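Local coordinates for inositol monophosphatase family protein (PDB 5I3S) that probably hydrolyses phosphate monoesters of inositol or related sugars, releasing inorganic phosphate, at residues Y4-G9 and F50-E55; S150-N155 and K169-D174; P156-K161 and Y199-L204. All coordinates share one frame; numbering follows the deposited sequence.

Interaction 1 of 3, residues Y4-G9 and F50-E55; sequences YGFAQG and FDTILE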
loop_
_atom_site.group_PDB
_atom_site.type_symbol
_atom_site.label_atom_id
_atom_site.label_comp_id
_atom_site.label_asym_id
_atom_site.label_seq_id
_atom_site.Cartn_x
_atom_site.Cartn_y
_atom_site.Cartn_z
ATOM N N TYR A 4 29.284 -6.757 8.323
ATOM C CA TYR A 4 27.850 -6.775 8.577
ATOM C C TYR A 4 27.418 -5.750 9.615
ATOM O O TYR A 4 26.474 -4.985 9.367
ATOM C CB TYR A 4 27.453 -8.150 9.092
ATOM C CG TYR A 4 25.973 -8.356 9.233
ATOM C CD1 TYR A 4 25.137 -8.267 8.119
ATOM C CD2 TYR A 4 25.404 -8.679 10.456
ATOM C CE1 TYR A 4 23.774 -8.479 8.222
ATOM C CE2 TYR A 4 24.040 -8.887 10.568
ATOM C CZ TYR A 4 23.225 -8.783 9.442
ATOM O OH TYR A 4 21.864 -9.005 9.534
ATOM N N GLY A 5 28.116 -5.754 10.767
ATOM C CA GLY A 5 27.851 -4.842 11.857
ATOM C C GLY A 5 28.061 -3.398 11.461
ATOM O O GLY A 5 27.223 -2.555 11.774
ATOM N N PHE A 6 29.191 -3.103 10.799
ATOM C CA PHE A 6 29.459 -1.772 10.190
ATOM C C PHE A 6 28.313 -1.337 9.239
ATOM O O PHE A 6 27.897 -0.183 9.251
ATOM C CB PHE A 6 30.828 -1.795 9.477
ATOM C CG PHE A 6 31.113 -0.600 8.591
ATOM C CD1 PHE A 6 31.488 0.621 9.128
ATOM C CD2 PHE A 6 31.049 -0.705 7.236
ATOM C CE1 PHE A 6 31.771 1.718 8.309
ATOM C CE2 PHE A 6 31.300 0.390 6.414
ATOM C CZ PHE A 6 31.668 1.604 6.953
ATOM N N ALA A 7 27.786 -2.267 8.445
ATOM C CA ALA A 7 26.743 -1.907 7.489
ATOM C C ALA A 7 25.460 -1.539 8.216
ATOM O O ALA A 7 24.836 -0.550 7.919
ATOM C CB ALA A 7 26.504 -3.035 6.502
ATOM N N GLN A 8 25.109 -2.363 9.193
ATOM C CA GLN A 8 23.932 -2.204 10.024
ATOM C C GLN A 8 23.869 -0.834 10.687
ATOM O O GLN A 8 22.871 -0.148 10.576
ATOM C CB GLN A 8 23.903 -3.336 11.041
ATOM C CG GLN A 8 22.672 -3.453 11.890
ATOM C CD GLN A 8 22.414 -4.873 12.316
ATOM O OE1 GLN A 8 22.378 -5.782 11.496
ATOM N NE2 GLN A 8 22.247 -5.076 13.605
ATOM N N GLY A 9 24.934 -0.421 11.328
ATOM C CA GLY A 9 24.972 0.861 12.016
ATOM C C GLY A 9 24.942 2.019 11.058
ATOM O O GLY A 9 24.161 2.971 11.228
ATOM N N PHE A 50 28.589 6.495 0.818
ATOM C CA PHE A 50 29.828 6.362 0.063
ATOM C C PHE A 50 31.090 6.693 0.912
ATOM O O PHE A 50 32.028 5.890 1.016
ATOM C CB PHE A 50 29.727 7.270 -1.171
ATOM C CG PHE A 50 30.975 7.326 -1.997
ATOM C CD1 PHE A 50 31.448 6.180 -2.639
ATOM C CD2 PHE A 50 31.672 8.536 -2.156
ATOM C CE1 PHE A 50 32.605 6.224 -3.411
ATOM C CE2 PHE A 50 32.821 8.589 -2.933
ATOM C CZ PHE A 50 33.287 7.426 -3.563
ATOM N N ASP A 51 31.089 7.852 1.556
ATOM C CA ASP A 51 32.300 8.343 2.240
ATOM C C ASP A 51 32.666 7.553 3.445
ATOM O O ASP A 51 33.828 7.396 3.738
ATOM C CB ASP A 51 32.172 9.805 2.662
ATOM C CG ASP A 51 32.130 10.733 1.502
ATOM O OD1 ASP A 51 32.624 10.370 0.406
ATOM O OD2 ASP A 51 31.569 11.837 1.690
ATOM N N THR A 52 31.670 7.103 4.174
ATOM C CA THR A 52 31.894 6.248 5.331
ATOM C C THR A 52 32.459 4.886 4.929
ATOM O O THR A 52 33.354 4.376 5.604
ATOM C CB THR A 52 30.568 6.066 6.075
ATOM O OG1 THR A 52 30.122 7.355 6.456
ATOM C CG2 THR A 52 30.681 5.144 7.295
ATOM N N ILE A 53 31.923 4.290 3.857
ATOM C CA ILE A 53 32.461 3.007 3.349
ATOM C C ILE A 53 33.952 3.210 2.929
ATOM O O ILE A 53 34.800 2.519 3.449
ATOM C CB ILE A 53 31.647 2.401 2.155
ATOM C CG1 ILE A 53 30.176 2.087 2.526
ATOM C CG2 ILE A 53 32.322 1.128 1.657
ATOM C CD1 ILE A 53 29.226 2.166 1.327
ATOM N N LEU A 54 34.217 4.186 2.040
ATOM C CA LEU A 54 35.564 4.532 1.519
ATOM C C LEU A 54 36.620 4.813 2.608
ATOM O O LEU A 54 37.762 4.362 2.496
ATOM C CB LEU A 54 35.491 5.741 0.547
ATOM N N GLU A 55 36.242 5.565 3.645
ATOM C CA GLU A 55 37.130 5.832 4.804
ATOM C C GLU A 55 37.565 4.541 5.492
ATOM O O GLU A 55 38.705 4.416 5.928
ATOM C CB GLU A 55 36.445 6.742 5.855
#

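Interaction 2 of 3, residues S150-N155 and K169-D174; sequences SIIGIN and KEIVND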
loop_
_atom_site.group_PDB
_atom_site.type_symbol
_atom_site.label_atom_id
_atom_site.label_comp_id
_atom_site.label_asym_id
_atom_site.label_seq_id
_atom_site.Cartn_x
_atom_site.Cartn_y
_atom_site.Cartn_z
ATOM N N SER A 150 -3.909 -15.989 -3.123
ATOM C CA SER A 150 -2.781 -15.083 -2.844
ATOM C C SER A 150 -3.181 -13.640 -3.162
ATOM O O SER A 150 -4.017 -13.400 -4.035
ATOM C CB SER A 150 -1.561 -15.486 -3.672
ATOM O OG SER A 150 -1.269 -16.854 -3.493
ATOM N N ILE A 151 -2.588 -12.714 -2.419
ATOM C CA ILE A 151 -2.520 -11.279 -2.735
ATOM C C ILE A 151 -1.168 -10.982 -3.314
ATOM O O ILE A 151 -0.163 -11.390 -2.738
ATOM C CB ILE A 151 -2.561 -10.423 -1.453
ATOM C CG1 ILE A 151 -3.775 -10.786 -0.585
ATOM C CG2 ILE A 151 -2.630 -8.939 -1.809
ATOM C CD1 ILE A 151 -3.838 -9.925 0.676
ATOM N N ILE A 152 -1.149 -10.179 -4.375
ATOM C CA ILE A 152 0.027 -9.857 -5.125
ATOM C C ILE A 152 0.234 -8.382 -5.215
ATOM O O ILE A 152 -0.711 -7.612 -5.183
ATOM C CB ILE A 152 -0.047 -10.387 -6.577
ATOM C CG1 ILE A 152 -1.103 -9.660 -7.410
ATOM C CG2 ILE A 152 -0.361 -11.893 -6.545
ATOM C CD1 ILE A 152 -1.166 -10.149 -8.830
ATOM N N GLY A 153 1.496 -8.014 -5.362
ATOM C CA GLY A 153 1.899 -6.667 -5.528
ATOM C C GLY A 153 2.145 -6.395 -6.995
ATOM O O GLY A 153 2.952 -7.107 -7.615
ATOM N N ILE A 154 1.487 -5.359 -7.532
ATOM C CA ILE A 154 1.705 -4.943 -8.898
ATOM C C ILE A 154 1.148 -3.548 -9.098
ATOM O O ILE A 154 -0.001 -3.295 -8.741
ATOM C CB ILE A 154 1.074 -5.936 -9.912
ATOM C CG1 ILE A 154 1.398 -5.534 -11.346
ATOM C CG2 ILE A 154 -0.439 -6.060 -9.755
ATOM C CD1 ILE A 154 0.930 -6.588 -12.348
ATOM N N ASN A 155 1.937 -2.639 -9.649
ATOM C CA ASN A 155 1.434 -1.241 -9.838
ATOM C C ASN A 155 0.335 -1.263 -10.895
ATOM O O ASN A 155 0.504 -1.887 -11.925
ATOM C CB ASN A 155 2.541 -0.263 -10.186
ATOM C CG ASN A 155 2.156 1.199 -9.975
ATOM O OD1 ASN A 155 2.787 1.937 -9.206
ATOM N ND2 ASN A 155 1.240 1.648 -10.717
ATOM N N LYS A 169 -2.938 -9.125 -16.851
ATOM C CA LYS A 169 -4.387 -9.160 -16.540
ATOM C C LYS A 169 -4.865 -10.493 -16.018
ATOM O O LYS A 169 -5.645 -10.530 -15.084
ATOM C CB LYS A 169 -5.265 -8.767 -17.736
ATOM C CG LYS A 169 -5.927 -7.393 -17.599
ATOM C CD LYS A 169 -5.178 -6.252 -18.282
ATOM C CE LYS A 169 -6.092 -5.099 -18.644
ATOM N NZ LYS A 169 -6.758 -5.389 -19.938
ATOM N N GLU A 170 -4.399 -11.583 -16.618
ATOM C CA GLU A 170 -4.809 -12.924 -16.218
ATOM C C GLU A 170 -4.315 -13.222 -14.798
ATOM O O GLU A 170 -5.066 -13.700 -13.964
ATOM C CB GLU A 170 -4.383 -13.992 -17.275
ATOM C CG GLU A 170 -5.363 -14.136 -18.464
ATOM N N ILE A 171 -3.083 -12.848 -14.477
ATOM C CA ILE A 171 -2.582 -13.163 -13.172
ATOM C C ILE A 171 -3.321 -12.305 -12.103
ATOM O O ILE A 171 -3.606 -12.796 -11.018
ATOM C CB ILE A 171 -1.036 -13.201 -13.071
ATOM C CG1 ILE A 171 -0.491 -12.212 -12.100
ATOM C CG2 ILE A 171 -0.287 -13.118 -14.400
ATOM C CD1 ILE A 171 -0.353 -12.852 -10.742
ATOM N N VAL A 172 -3.683 -11.073 -12.436
ATOM C CA VAL A 172 -4.473 -10.269 -11.543
ATOM C C VAL A 172 -5.886 -10.874 -11.369
ATOM O O VAL A 172 -6.443 -10.921 -10.264
ATOM C CB VAL A 172 -4.574 -8.834 -12.055
ATOM C CG1 VAL A 172 -5.513 -8.020 -11.186
ATOM C CG2 VAL A 172 -3.201 -8.197 -12.033
ATOM N N ASN A 173 -6.429 -11.354 -12.477
ATOM C CA ASN A 173 -7.730 -11.949 -12.485
ATOM C C ASN A 173 -7.813 -13.177 -11.603
ATOM O O ASN A 173 -8.808 -13.359 -10.909
ATOM C CB ASN A 173 -8.175 -12.302 -13.888
ATOM C CG ASN A 173 -9.321 -11.452 -14.318
ATOM O OD1 ASN A 173 -9.122 -10.347 -14.875
ATOM N ND2 ASN A 173 -10.560 -11.915 -13.979
ATOM N N ASP A 174 -6.788 -14.013 -11.627
ATOM C CA ASP A 174 -6.866 -15.221 -10.835
ATOM C C ASP A 174 -6.522 -14.950 -9.381
ATOM O O ASP A 174 -7.111 -15.573 -8.508
ATOM C CB ASP A 174 -6.075 -16.358 -11.478
ATOM C CG ASP A 174 -6.743 -16.811 -12.800
ATOM O OD1 ASP A 174 -7.982 -17.087 -12.818
ATOM O OD2 ASP A 174 -6.062 -16.864 -13.840
#

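Interaction 3 of 3, residues P156-K161 and Y199-L204; sequences PNWLTK and YMTPRL. With PO4 (phosphate ion), chain E.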
loop_
_atom_site.group_PDB
_atom_site.type_symbol
_atom_site.label_atom_id
_atom_site.label_comp_id
_atom_site.label_asym_id
_atom_site.label_seq_id
_atom_site.Cartn_x
_atom_site.Cartn_y
_atom_site.Cartn_z
ATOM N N PRO A 156 -0.820 -0.636 -10.614
ATOM C CA PRO A 156 -1.855 -0.507 -11.659
ATOM C C PRO A 156 -1.382 0.000 -13.045
ATOM O O PRO A 156 -1.945 -0.376 -14.071
ATOM C CB PRO A 156 -2.824 0.518 -11.040
ATOM C CG PRO A 156 -2.715 0.289 -9.550
ATOM C CD PRO A 156 -1.266 -0.090 -9.321
ATOM N N ASN A 157 -0.457 0.932 -13.092
ATOM C CA ASN A 157 0.123 1.399 -14.385
ATOM C C ASN A 157 0.593 0.323 -15.383
ATOM O O ASN A 157 0.613 0.579 -16.587
ATOM C CB ASN A 157 1.284 2.369 -14.155
ATOM C CG ASN A 157 0.812 3.743 -13.773
ATOM O OD1 ASN A 157 0.380 4.496 -14.643
ATOM N ND2 ASN A 157 0.874 4.080 -12.485
ATOM N N TRP A 158 1.006 -0.835 -14.885
ATOM C CA TRP A 158 1.454 -1.896 -15.739
ATOM C C TRP A 158 0.312 -2.626 -16.405
ATOM O O TRP A 158 0.503 -3.249 -17.444
ATOM C CB TRP A 158 2.332 -2.894 -14.970
ATOM C CG TRP A 158 3.561 -2.289 -14.270
ATOM C CD1 TRP A 158 3.894 -2.458 -12.961
ATOM C CD2 TRP A 158 4.566 -1.410 -14.825
ATOM N NE1 TRP A 158 5.061 -1.797 -12.665
ATOM C CE2 TRP A 158 5.494 -1.133 -13.786
ATOM C CE3 TRP A 158 4.806 -0.879 -16.104
ATOM C CZ2 TRP A 158 6.636 -0.331 -13.974
ATOM C CZ3 TRP A 158 5.972 -0.066 -16.298
ATOM C CH2 TRP A 158 6.854 0.212 -15.218
ATOM N N LEU A 159 -0.888 -2.524 -15.860
ATOM C CA LEU A 159 -2.050 -3.088 -16.539
ATOM C C LEU A 159 -2.560 -2.251 -17.705
ATOM O O LEU A 159 -3.395 -2.754 -18.468
ATOM C CB LEU A 159 -3.185 -3.395 -15.556
ATOM C CG LEU A 159 -2.928 -4.607 -14.665
ATOM C CD1 LEU A 159 -1.975 -4.294 -13.523
ATOM C CD2 LEU A 159 -4.228 -5.060 -14.079
ATOM N N THR A 160 -2.085 -1.010 -17.860
ATOM C CA THR A 160 -2.455 -0.175 -19.020
ATOM C C THR A 160 -1.573 -0.367 -20.279
ATOM O O THR A 160 -1.984 0.002 -21.388
ATOM C CB THR A 160 -2.444 1.331 -18.685
ATOM O OG1 THR A 160 -1.096 1.781 -18.449
ATOM C CG2 THR A 160 -3.330 1.621 -17.484
ATOM N N LYS A 161 -0.374 -0.931 -20.113
ATOM C CA LYS A 161 0.642 -0.902 -21.173
ATOM C C LYS A 161 0.341 -1.944 -22.255
ATOM O O LYS A 161 -0.234 -2.994 -21.962
ATOM C CB LYS A 161 2.051 -1.168 -20.622
ATOM C CG LYS A 161 2.454 -0.381 -19.385
ATOM C CD LYS A 161 2.485 1.122 -19.610
ATOM C CE LYS A 161 3.627 1.741 -18.808
ATOM N NZ LYS A 161 3.502 3.212 -18.630
ATOM N N TYR A 199 5.095 -10.349 -5.752
ATOM C CA TYR A 199 5.302 -9.021 -6.249
ATOM C C TYR A 199 5.964 -9.132 -7.650
ATOM O O TYR A 199 6.821 -9.991 -7.893
ATOM C CB TYR A 199 6.218 -8.247 -5.293
ATOM C CG TYR A 199 6.696 -6.938 -5.854
ATOM C CD1 TYR A 199 5.781 -5.924 -6.167
ATOM C CD2 TYR A 199 8.050 -6.693 -6.075
ATOM C CE1 TYR A 199 6.191 -4.708 -6.689
ATOM C CE2 TYR A 199 8.490 -5.484 -6.619
ATOM C CZ TYR A 199 7.548 -4.474 -6.901
ATOM O OH TYR A 199 7.939 -3.274 -7.491
ATOM N N MET A 200 5.616 -8.208 -8.546
ATOM C CA MET A 200 6.187 -8.210 -9.858
ATOM C C MET A 200 6.221 -6.781 -10.428
ATOM O O MET A 200 5.407 -5.873 -10.050
ATOM C CB MET A 200 5.414 -9.206 -10.773
ATOM C CG MET A 200 3.943 -8.841 -10.967
ATOM S SD MET A 200 2.796 -10.218 -11.171
ATOM C CE MET A 200 2.737 -10.834 -9.508
ATOM N N THR A 201 7.188 -6.582 -11.322
ATOM C CA THR A 201 7.315 -5.348 -12.080
ATOM C C THR A 201 8.170 -5.670 -13.293
ATOM O O THR A 201 9.049 -6.521 -13.198
ATOM C CB THR A 201 7.967 -4.182 -11.283
ATOM O OG1 THR A 201 8.270 -3.072 -12.157
ATOM C CG2 THR A 201 9.286 -4.603 -10.587
ATOM N N PRO A 202 7.937 -4.972 -14.416
ATOM C CA PRO A 202 8.770 -5.171 -15.617
ATOM C C PRO A 202 10.149 -4.574 -15.537
ATOM O O PRO A 202 10.956 -4.893 -16.388
ATOM C CB PRO A 202 8.003 -4.427 -16.709
ATOM C CG PRO A 202 7.087 -3.461 -15.941
ATOM C CD PRO A 202 6.729 -4.164 -14.692
ATOM N N ARG A 203 10.459 -3.707 -14.570
ATOM C CA ARG A 203 11.744 -2.995 -14.601
ATOM C C ARG A 203 12.184 -2.595 -13.206
ATOM O O ARG A 203 11.458 -1.904 -12.528
ATOM C CB ARG A 203 11.649 -1.708 -15.446
ATOM N N LEU A 204 13.402 -2.978 -12.822
ATOM C CA LEU A 204 14.014 -2.521 -11.602
ATOM C C LEU A 204 15.530 -2.466 -11.726
ATOM O O LEU A 204 16.149 -3.390 -12.271
ATOM C CB LEU A 204 13.693 -3.527 -10.533
ATOM C CG LEU A 204 13.268 -3.087 -9.179
ATOM C CD1 LEU A 204 12.174 -2.030 -9.296
ATOM C CD2 LEU A 204 12.852 -4.332 -8.372
HETATM P P PO4 E . 5.601 -0.373 -7.409
HETATM O O1 PO4 E . 6.544 -0.105 -6.255
HETATM O O2 PO4 E . 5.432 0.849 -8.233
HETATM O O3 PO4 E . 4.284 -0.808 -6.782
HETATM O O4 PO4 E . 6.149 -1.525 -8.215
HETATM O O HOH W 1 4.832 -3.121 -10.131
HETATM O O HOH W 2 7.742 -1.086 -10.531
#

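Interaction 1 of 3, residues Y4-G9 and F50-E55
F6 reaches T52, the first residue of 50-55 to take part, with the far end of its phenyl ring. Taking the second helix in order, the T52 methyl comes first. T52 CG2 lies 3.7 Å from both F6 CZ and F6 CE1, against the bond between them and lifted out of the ring plane. The threonine torsion explains this: with CG2 anti to the backbone N and OG1 beside that N (chi1 -59°), the methyl goes to the phenylalanine while the hydroxyl turns back along its own helix and hydrogen-bonds the carbonyl oxygen of F48. The polar half of T52 is thus spent inside its helix and the apolar half does the packing.

The backbone of T52 joins in as well. T52 O stands 3.5 Å from F6 CZ, at the ring edge and near its plane, where the slightly positive C-H rim would suit an oxygen; that same oxygen is also hydrogen-bonded by the hydroxyl of T56. One residue on, the ring edge meets main chain again, with I53 CA 3.9 Å from F6 CZ. I53 CG1 makes a looser apolar approach, 4.4 Å from F6 CE2. No hydrogen bond crosses between the segments, and with 113 Å² buried in all, one aromatic ring carries nearly the whole contact.

Around this point F6 also meets Y57 edge-to-face. In the layered alpha-beta-alpha-beta-alpha fold of this superfamily, 4-9 packs on the large mixed sheet, with A7 on W80 of strand 78-83 and Y4 and Q8 on strands 109-117 and 122-127. Segment 50-55 packs instead against helix 2-24, where T52 and I53 both touch L10, and meets the sheet through I53 on W80.

Interaction 2 of 3, residues S150-N155 and K169-D174
The side chains of I152 and I171 cross at an angle, with I152 CD1 and I171 CD1 3.4 Å apart, tighter than normal carbon packing. I171 has unusual torsions (chi1 120°), so the exact closeness of this pair is doubtful, though the pairing of strand and helix through it is not. I152 swings CG1 between its backbone N and carbonyl carbon (chi1 68°), which carries I152 CD1 across to the helix, where it also comes within 4.3 Å of V172 CG2. That V172 methyl is shared, since I154 CG2 approaches V172 CG2 at 4.2 Å from further along the chain. All four residues are buried, and nothing polar passes between the segments.

The pairing is the strand-to-helix seam of a beta-alpha-beta unit, in which strand 151-153 leads through helix 164-174 into the parallel strand 177-179. M200, on the next strand of the same sheet, packs against I152, I154 and I171.

No hydrogen bond joins the two segments. The strand spends its backbone on its sheet neighbours, I152 with S177 and R179 and G153 with A198, and the helix on itself, N173 N donating to K169 O at 2.8 Å.

Interaction 3 of 3, residues P156-K161 and Y199-L204
W158 lays a face of its indole on the pyrrolidine of P202. P202 CG sits 3.3 Å from the centroid of the six-membered ring and only 8° off its normal, a CH-pi contact with CG almost directly over the ring centre. P202 CD follows over the ring fusion, 3.4 Å from W158 CE2. The indole is aimed there by a torsion that sets CG beside the backbone N (chi1 -56°).

With a face against proline, the NE1 edge looks along the ring plane at two waters. One takes a weak hydrogen bond from W158 NE1 at 2.9 Å and donates to M200 O at 2.8 Å and to the phosphate; the second, more distant from NE1, lies 2.6 Å from T201 OG1 and also donates to the phosphate. Both bonds end on phosphate O4, which Y199 OH grips directly at 2.6 Å in the plane of the tyrosine ring. Three hydrogen bonds therefore hold that one oxygen, although the ion probably came from the crystallisation liquor.

R269 of helix 259-270 packs on both W158 and P202, while L164 of helix 164-174 touches P202. The loop 156-161 links strand 151-153 to helix 164-174: its indole rests on the corner where strand 198-201 turns, and P156, L159 and T160 pack on the second subunit.

Interactions 2 and 3 belong together: their centres are about 11 Å apart, strands 151-153 and 198-201 are sheet neighbours joined by a probable hydrogen bond from M200 N to G153 O, and V172 packs on L159. Both also reach the second subunit. Interaction 1 lies across the chain centre, its centre about 38 Å from that of interaction 2, on helices beside the larger sheet, and no other subunit touches it. Chemistry follows place. The helix pair 4-9/50-55 is only partly buried and relies on the far end of one phenyl ring; 150-155/169-174 is wholly aliphatic and buried; 156-161/199-204 is buried too, yet combines a proline-on-indole CH-pi contact with waters and a bound anion.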